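Local coordinates for protein glycosyl hyrolase, family 3 (Deinococcus radiodurans, PDB 3TEV) that probably hydrolyses O-glycosidic bonds in carbohydrates, using a TIM-barrel domain of the family 3 glycoside hydrolase type, at residues L21-L26 with I44-L49; D256-T261 with G286-M291. All coordinates share one frame; numbering follows the deposited sequence.

Interactions 1 and 2 are two seams of the same parallel sheet, their centres about 13 Å apart. Interaction 1 pairs strand 22-24 with strand 46-49; interaction 2 brings strands 258-261 and 290-291 together, so that the sheet closes on itself. Strand 290-291 is also the neighbour of 22-24: Val290 O lies 2.8 Å from Met23 N and Val290 N lies 2.9 Å from Leu21 O, both probable hydrogen bonds. Met23 and Cys48 of the first contact and Val260 and Met291 of the second all touch Phe130. In TIM-barrel enzymes the active site lies at the C-terminal ends of the strands, the ends to which both pairs of strands lead.

Interaction 1 (L21-L26 with I44-L49); sequences LLMIDL and IGAVCL
The peptide group between Val47 and Cys48 has CG of selenomethionine Met23 directly over one face, 3.8 Å from Val47 C, while Val47's own side chain leaves on the other. Its N-H serves the pairing: Cys48 N donates to Ile24 O at 3.0 Å, tilted 29° from that carbonyl plane. Ile24 N in turn reaches Ala46 O at 3.1 Å, standing 35° out of the plane of the acceptor. Farther along, the chains part and a water takes over, accepting from Leu26 N (2.8 Å) and lying 2.7 Å from Cys48 O. With CG anti to the backbone N (chi1 176°), Met23 runs past Ala46 and sets SE 3.9 Å from Cys48 CB. On the opposite face of the sheet, Ile24 CG1 meets Val47 CG2 at 3.9 Å in the conformer given here and also touches Ile44 CG2, whose side chain crosses it at about a right angle. Leu26 turns toward the partner strand, its CD1 packing 3.9 Å from Leu49 CD2 and against Val47. With an alanine in place of Leu26, a gap would probably open beside Leu49, and the contacts with Thr35 and Leu67 would be lost. Helices 33-42 and 57-71 cover this outer face, Phe130 packs on Met23 and Cys48 at the inner one, and strands 290-291 and 76-79 continue the sheet on either side.

Interaction 2 (D256-T261 with G286-M291); sequences DGVIVT and GADLVM
A short, buried junction, one backbone bridge flanked by side-chain-to-backbone bonds, joins Ile259, Val260 and Thr261 to Asp288, Leu289 and Met291, where strands 258-261 and 290-291, outermost in the open order of the sheet, meet and close it. The bridge links Val260 and Leu289, and Thr261 N donates to Leu289 O at 3.1 Å, nearly in line with the C=O bond. Before it, Ile259 O takes two backbone donors, Asp288 N at 2.9 Å and, weakly, Leu289 N at 3.2 Å. The Asp288 carboxylate extends the pairing beyond the main chain: its OD2, met on the anti side, accepts Ile259 N at 2.8 Å in a bond bent little from straight (168°). Arg250 forms a salt bridge with the same oxygen and Arg323 with OD1, so this buried acid is gripped from several directions, which probably keeps it ionised. At the other end Thr261 replaces a backbone acceptor with its hydroxyl. Chi1 of 70° places OG1 between the backbone N and the carbonyl carbon, where it receives Met291 N at 3.1 Å, while CG2 turns to Ala287 CB and Val290. On the inner side CG2 of Val260 lies 3.7 Å from CG of selenomethionine Met291 and also touches Leu289; Val260 and Met291 both pack on Phe130. Gly286 ends helix 275-285 in a Schellman motif, and a short loop leads on to strand 290-291. Strand 258-261, helices 267-272 and 275-285 and strand 290-291 make a beta-alpha-beta crossover, here the seam between the seventh and eighth strands of a TIM barrel.

Interaction 1 (L21-L26 with I44-L49)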
# COMPACT_ATOMS: atom_id res chain seq x y z
N LEU A 21 2.35 13.62 0.03
CA LEU A 21 1.20 12.70 0.02
C LEU A 21 1.29 11.69 -1.12
O LEU A 21 0.34 10.96 -1.37
CB LEU A 21 -0.12 13.49 -0.04
CG LEU A 21 -0.30 14.58 1.03
CD1 LEU A 21 -1.51 15.49 0.70
CD2 LEU A 21 -0.42 13.97 2.44
N LEU A 22 2.42 11.66 -1.82
CA LEU A 22 2.58 10.75 -2.95
C LEU A 22 3.70 9.74 -2.75
O LEU A 22 4.72 10.04 -2.11
CB LEU A 22 2.87 11.50 -4.25
CG LEU A 22 1.98 12.64 -4.74
CD1 LEU A 22 2.46 13.04 -6.16
CD2 LEU A 22 0.51 12.24 -4.77
N MSE A 23 3.52 8.57 -3.33
CA MSE A 23 4.56 7.56 -3.39
C MSE A 23 4.80 7.34 -4.88
O MSE A 23 3.86 7.00 -5.64
CB MSE A 23 4.11 6.26 -2.72
CG MSE A 23 5.12 5.11 -2.83
SE MSE A 23 4.57 3.53 -1.80
CE MSE A 23 5.60 3.78 -0.18
N ILE A 24 6.03 7.54 -5.31
CA ILE A 24 6.36 7.46 -6.72
C ILE A 24 7.36 6.35 -7.00
O ILE A 24 8.00 5.84 -6.08
CB ILE A 24 6.96 8.78 -7.22
CG1 ILE A 24 8.30 9.03 -6.54
CG2 ILE A 24 5.98 9.94 -7.01
CD1 ILE A 24 9.11 10.17 -7.22
N ASP A 25 7.50 6.00 -8.27
CA ASP A 25 8.53 5.06 -8.69
C ASP A 25 9.70 5.79 -9.32
O ASP A 25 9.58 6.96 -9.71
CB ASP A 25 7.97 3.95 -9.61
CG ASP A 25 7.30 4.48 -10.89
OD1 ASP A 25 6.74 5.60 -10.91
OD2 ASP A 25 7.32 3.75 -11.90
N LEU A 26 10.83 5.09 -9.40
CA LEU A 26 12.08 5.62 -9.92
C LEU A 26 12.49 4.85 -11.17
O LEU A 26 12.12 3.69 -11.34
CB LEU A 26 13.17 5.48 -8.85
CG LEU A 26 12.79 6.07 -7.49
CD1 LEU A 26 13.75 5.61 -6.41
CD2 LEU A 26 12.69 7.61 -7.57
N ILE A 44 9.23 14.95 -2.06
CA ILE A 44 8.54 13.68 -2.15
C ILE A 44 8.97 12.83 -0.92
O ILE A 44 10.13 12.77 -0.60
CB ILE A 44 8.93 12.94 -3.46
CG1 ILE A 44 8.57 13.78 -4.70
CG2 ILE A 44 8.37 11.51 -3.49
CD1 ILE A 44 7.16 13.73 -5.11
N GLY A 45 8.03 12.22 -0.24
CA GLY A 45 8.38 11.52 0.99
C GLY A 45 8.31 10.01 0.88
O GLY A 45 8.67 9.31 1.83
N ALA A 46 7.87 9.48 -0.26
CA ALA A 46 7.71 8.04 -0.37
C ALA A 46 8.04 7.55 -1.77
O ALA A 46 7.67 8.19 -2.75
CB ALA A 46 6.31 7.62 0.06
N VAL A 47 8.73 6.42 -1.85
CA VAL A 47 9.06 5.77 -3.12
C VAL A 47 8.84 4.27 -3.02
O VAL A 47 9.07 3.69 -1.95
CB VAL A 47 10.53 5.99 -3.52
CG1 VAL A 47 10.93 4.97 -4.56
CG2 VAL A 47 10.75 7.40 -4.03
N CYS A 48 8.41 3.65 -4.11
CA CYS A 48 8.26 2.20 -4.14
C CYS A 48 9.24 1.68 -5.16
O CYS A 48 9.35 2.25 -6.25
CB CYS A 48 6.83 1.76 -4.47
SG CYS A 48 6.65 -0.08 -4.29
N LEU A 49 9.98 0.64 -4.80
CA LEU A 49 10.97 0.03 -5.69
C LEU A 49 10.43 -1.24 -6.33
O LEU A 49 9.65 -1.97 -5.71
CB LEU A 49 12.24 -0.29 -4.94
CG LEU A 49 12.93 0.88 -4.24
CD1 LEU A 49 14.10 0.38 -3.43
CD2 LEU A 49 13.39 1.95 -5.24
O HOH W 1 10.68 2.36 -8.61

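Interaction 2 (D256-T261 with G286-M291)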
# COMPACT_ATOMS: atom_id res chain seq x y z
N ASP A 256 -6.42 3.55 12.74
CA ASP A 256 -5.62 4.78 12.71
C ASP A 256 -4.26 4.62 12.00
O ASP A 256 -3.41 5.50 12.10
CB ASP A 256 -5.44 5.39 14.12
CG ASP A 256 -5.27 6.94 14.10
OD1 ASP A 256 -5.78 7.65 13.18
OD2 ASP A 256 -4.61 7.46 15.02
N GLY A 257 -4.08 3.53 11.26
CA GLY A 257 -2.85 3.36 10.51
C GLY A 257 -2.90 4.04 9.15
O GLY A 257 -3.85 4.75 8.84
N VAL A 258 -1.87 3.79 8.33
CA VAL A 258 -1.72 4.41 7.02
C VAL A 258 -2.63 3.70 6.01
O VAL A 258 -2.63 2.46 5.92
CB VAL A 258 -0.26 4.30 6.55
CG1 VAL A 258 -0.09 4.62 5.04
CG2 VAL A 258 0.65 5.18 7.44
N ILE A 259 -3.40 4.47 5.25
CA ILE A 259 -4.10 3.91 4.10
C ILE A 259 -3.43 4.39 2.84
O ILE A 259 -3.27 5.60 2.65
CB ILE A 259 -5.56 4.30 4.10
CG1 ILE A 259 -6.24 3.77 5.37
CG2 ILE A 259 -6.25 3.80 2.81
CD1 ILE A 259 -7.68 4.26 5.55
N VAL A 260 -2.99 3.46 1.99
CA VAL A 260 -2.34 3.80 0.72
C VAL A 260 -3.19 3.24 -0.42
O VAL A 260 -3.77 2.17 -0.28
CB VAL A 260 -0.83 3.32 0.67
CG1 VAL A 260 -0.74 1.82 0.85
CG2 VAL A 260 -0.16 3.71 -0.66
N THR A 261 -3.30 3.96 -1.54
CA THR A 261 -4.06 3.47 -2.69
C THR A 261 -3.21 2.49 -3.47
O THR A 261 -1.99 2.66 -3.53
CB THR A 261 -4.28 4.56 -3.71
OG1 THR A 261 -3.00 4.86 -4.33
CG2 THR A 261 -4.88 5.79 -3.06
N GLY A 286 -10.32 9.34 2.04
CA GLY A 286 -9.67 8.84 3.25
C GLY A 286 -8.26 8.25 3.17
O GLY A 286 -7.70 7.90 4.22
N ALA A 287 -7.69 8.11 1.97
CA ALA A 287 -6.29 7.69 1.83
C ALA A 287 -5.35 8.73 2.44
O ALA A 287 -5.62 9.94 2.38
CB ALA A 287 -5.94 7.51 0.36
N ASP A 288 -4.26 8.25 3.04
CA ASP A 288 -3.17 9.14 3.50
C ASP A 288 -2.11 9.32 2.42
O ASP A 288 -1.34 10.30 2.47
CB ASP A 288 -2.48 8.54 4.73
CG ASP A 288 -3.45 8.26 5.83
OD1 ASP A 288 -4.11 9.22 6.30
OD2 ASP A 288 -3.60 7.08 6.21
N LEU A 289 -2.05 8.37 1.48
CA LEU A 289 -0.91 8.25 0.56
C LEU A 289 -1.42 7.75 -0.78
O LEU A 289 -2.16 6.76 -0.84
CB LEU A 289 0.13 7.24 1.11
CG LEU A 289 1.49 7.15 0.37
CD1 LEU A 289 2.21 8.54 0.28
CD2 LEU A 289 2.41 6.13 1.02
N VAL A 290 -1.03 8.43 -1.86
CA VAL A 290 -1.42 7.99 -3.19
C VAL A 290 -0.19 7.47 -3.94
O VAL A 290 0.84 8.16 -4.02
CB VAL A 290 -2.09 9.16 -3.98
CG1 VAL A 290 -2.29 8.78 -5.45
CG2 VAL A 290 -3.43 9.52 -3.34
N MSE A 291 -0.28 6.25 -4.46
CA MSE A 291 0.77 5.71 -5.32
C MSE A 291 0.65 6.33 -6.69
O MSE A 291 -0.24 5.99 -7.43
CB MSE A 291 0.67 4.20 -5.47
CG MSE A 291 0.94 3.49 -4.18
SE MSE A 291 1.16 1.58 -4.39
CE MSE A 291 2.93 1.77 -5.19